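Local atomic coordinates of bifunctional endomannanase/endoglucanase (Caldanaerobius polysaccharolyticus, PDB entry 3W0K), a protein that probably hydrolyses the internal beta-linkages of mannan and glucan polysaccharides as a family 5 glycoside hydrolase. Residues A[7-12]-A[290-295]. Sequence-based numbering, arbitrary orientation.
Sequences NFQWMY and LWNFKG
Asn7 and Trp291 meet where strands 4-7 and 287-290, the first and last of the closed eight-stranded barrel, run out into their loops. Asn7 CB sits 3.2 Å from Trp291 O, and its CG lies 3.5 Å from CE3 of the Trp291 indole. OD1 then comes to the indole edge near CZ3 and takes a hydrogen bond from Arg40, while ND2 donates to Leu290 O (3.2 Å, 169°) and to Gly257 O. That same Leu290 oxygen receives Asn7 N at 2.9 Å, almost in line with the carbonyl, whereas ND2 reaches it from above the carbonyl plane. The indole folds back over 7-12 because chi1 of Trp291 (178°) sets CG opposite the backbone N, pointing CZ2 and CH2 at the face of Tyr12 in an edge-to-face pair, planes 67° apart. Replacing the indole by an alanine is likely to leave that face without its edge partner and open a gap beside the Asn7 amide. Further on, Phe8 CE1 packs 3.6 Å from Phe293 CB, and a water links Asn7 O to Phe293 N. A Tris molecule, probably from the crystallisation liquor, lies beside the indole, consistent with a pocket at this C-terminal mouth of the TIM barrel. Bonds at both ends fix the rotation of the buried Asn7 amide, setting a polar group firmly against an aromatic edge.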
# COMPACT_ATOMS: atom_id res chain seq x y z
N ASN A 7 -6.74 2.76 -0.49
CA ASN A 7 -6.52 1.43 -1.05
C ASN A 7 -7.91 0.80 -1.09
O ASN A 7 -8.75 1.08 -0.23
CB ASN A 7 -5.66 0.57 -0.12
CG ASN A 7 -4.19 0.90 -0.18
OD1 ASN A 7 -3.40 0.15 -0.76
ND2 ASN A 7 -3.79 1.98 0.48
N PHE A 8 -8.17 -0.02 -2.11
CA PHE A 8 -9.43 -0.72 -2.24
C PHE A 8 -9.11 -2.20 -2.38
O PHE A 8 -8.18 -2.57 -3.10
CB PHE A 8 -10.26 -0.20 -3.42
CG PHE A 8 -10.99 1.08 -3.11
CD1 PHE A 8 -12.17 1.05 -2.37
CD2 PHE A 8 -10.49 2.30 -3.54
CE1 PHE A 8 -12.84 2.23 -2.06
CE2 PHE A 8 -11.15 3.49 -3.25
CZ PHE A 8 -12.34 3.45 -2.50
N GLN A 9 -9.87 -3.03 -1.68
CA GLN A 9 -9.65 -4.46 -1.63
C GLN A 9 -10.54 -5.31 -2.56
O GLN A 9 -10.82 -6.48 -2.26
CB GLN A 9 -9.78 -4.92 -0.17
CG GLN A 9 -8.66 -4.41 0.77
CD GLN A 9 -8.72 -2.91 1.07
OE1 GLN A 9 -7.68 -2.23 1.10
NE2 GLN A 9 -9.91 -2.39 1.33
N TRP A 10 -10.90 -4.75 -3.71
CA TRP A 10 -11.77 -5.43 -4.68
C TRP A 10 -11.26 -6.77 -5.20
O TRP A 10 -12.06 -7.65 -5.52
CB TRP A 10 -12.06 -4.50 -5.86
CG TRP A 10 -12.59 -3.15 -5.45
CD1 TRP A 10 -13.36 -2.85 -4.36
CD2 TRP A 10 -12.38 -1.91 -6.14
NE1 TRP A 10 -13.64 -1.51 -4.33
CE2 TRP A 10 -13.05 -0.91 -5.41
CE3 TRP A 10 -11.68 -1.55 -7.30
CZ2 TRP A 10 -13.05 0.44 -5.80
CZ3 TRP A 10 -11.68 -0.22 -7.70
CH2 TRP A 10 -12.36 0.76 -6.95
N MET A 11 -9.94 -6.94 -5.27
CA MET A 11 -9.34 -8.19 -5.76
C MET A 11 -8.16 -8.51 -4.84
O MET A 11 -7.14 -9.06 -5.26
CB MET A 11 -8.87 -8.02 -7.21
CG MET A 11 -8.52 -9.31 -7.92
SD MET A 11 -7.81 -9.09 -9.58
CE MET A 11 -9.12 -8.27 -10.36
N TYR A 12 -8.36 -8.24 -3.56
CA TYR A 12 -7.36 -8.40 -2.52
C TYR A 12 -6.95 -9.81 -2.10
O TYR A 12 -5.76 -10.12 -2.03
CB TYR A 12 -7.81 -7.59 -1.30
CG TYR A 12 -6.85 -7.56 -0.14
CD1 TYR A 12 -5.51 -7.24 -0.33
CD2 TYR A 12 -7.30 -7.82 1.15
CE1 TYR A 12 -4.64 -7.19 0.75
CE2 TYR A 12 -6.43 -7.77 2.23
CZ TYR A 12 -5.10 -7.45 2.02
OH TYR A 12 -4.23 -7.42 3.09
N LEU A 290 -4.80 5.96 2.58
CA LEU A 290 -5.32 5.24 3.74
C LEU A 290 -5.61 3.79 3.34
O LEU A 290 -6.04 3.53 2.21
CB LEU A 290 -6.59 5.92 4.26
CG LEU A 290 -6.97 5.67 5.72
CD1 LEU A 290 -5.94 6.30 6.65
CD2 LEU A 290 -8.34 6.25 5.99
N TRP A 291 -5.38 2.85 4.25
CA TRP A 291 -5.60 1.43 3.94
C TRP A 291 -7.03 1.07 3.53
O TRP A 291 -7.22 0.26 2.63
CB TRP A 291 -5.10 0.53 5.08
CG TRP A 291 -5.36 -0.93 4.82
CD1 TRP A 291 -6.07 -1.78 5.60
CD2 TRP A 291 -4.96 -1.68 3.66
NE1 TRP A 291 -6.15 -3.02 5.01
CE2 TRP A 291 -5.47 -2.98 3.82
CE3 TRP A 291 -4.22 -1.38 2.51
CZ2 TRP A 291 -5.28 -3.99 2.86
CZ3 TRP A 291 -4.02 -2.38 1.56
CH2 TRP A 291 -4.55 -3.67 1.74
N ASN A 292 -8.02 1.63 4.21
CA ASN A 292 -9.42 1.36 3.85
C ASN A 292 -10.17 2.66 3.61
O ASN A 292 -9.75 3.73 4.07
CB ASN A 292 -10.18 0.65 4.99
CG ASN A 292 -9.74 -0.77 5.25
OD1 ASN A 292 -9.87 -1.26 6.37
ND2 ASN A 292 -9.28 -1.47 4.21
N PHE A 293 -11.26 2.56 2.84
CA PHE A 293 -12.16 3.69 2.62
C PHE A 293 -13.26 3.27 3.59
O PHE A 293 -13.54 3.94 4.58
CB PHE A 293 -12.67 3.74 1.18
CG PHE A 293 -13.75 4.76 0.98
CD1 PHE A 293 -13.47 6.12 1.11
CD2 PHE A 293 -15.06 4.37 0.72
CE1 PHE A 293 -14.48 7.07 0.99
CE2 PHE A 293 -16.08 5.32 0.59
CZ PHE A 293 -15.78 6.67 0.73
N LYS A 294 -13.88 2.12 3.30
CA LYS A 294 -14.88 1.53 4.18
C LYS A 294 -14.12 0.40 4.86
O LYS A 294 -13.29 -0.26 4.23
CB LYS A 294 -16.06 0.96 3.39
CG LYS A 294 -17.09 2.00 2.98
CD LYS A 294 -18.21 1.39 2.16
CE LYS A 294 -17.73 1.02 0.77
NZ LYS A 294 -18.84 0.46 -0.04
N GLY A 295 -14.34 0.22 6.16
CA GLY A 295 -13.64 -0.82 6.88
C GLY A 295 -12.96 -0.29 8.13
O GLY A 295 -12.95 0.92 8.36
O HOH W 1 -11.02 0.24 1.08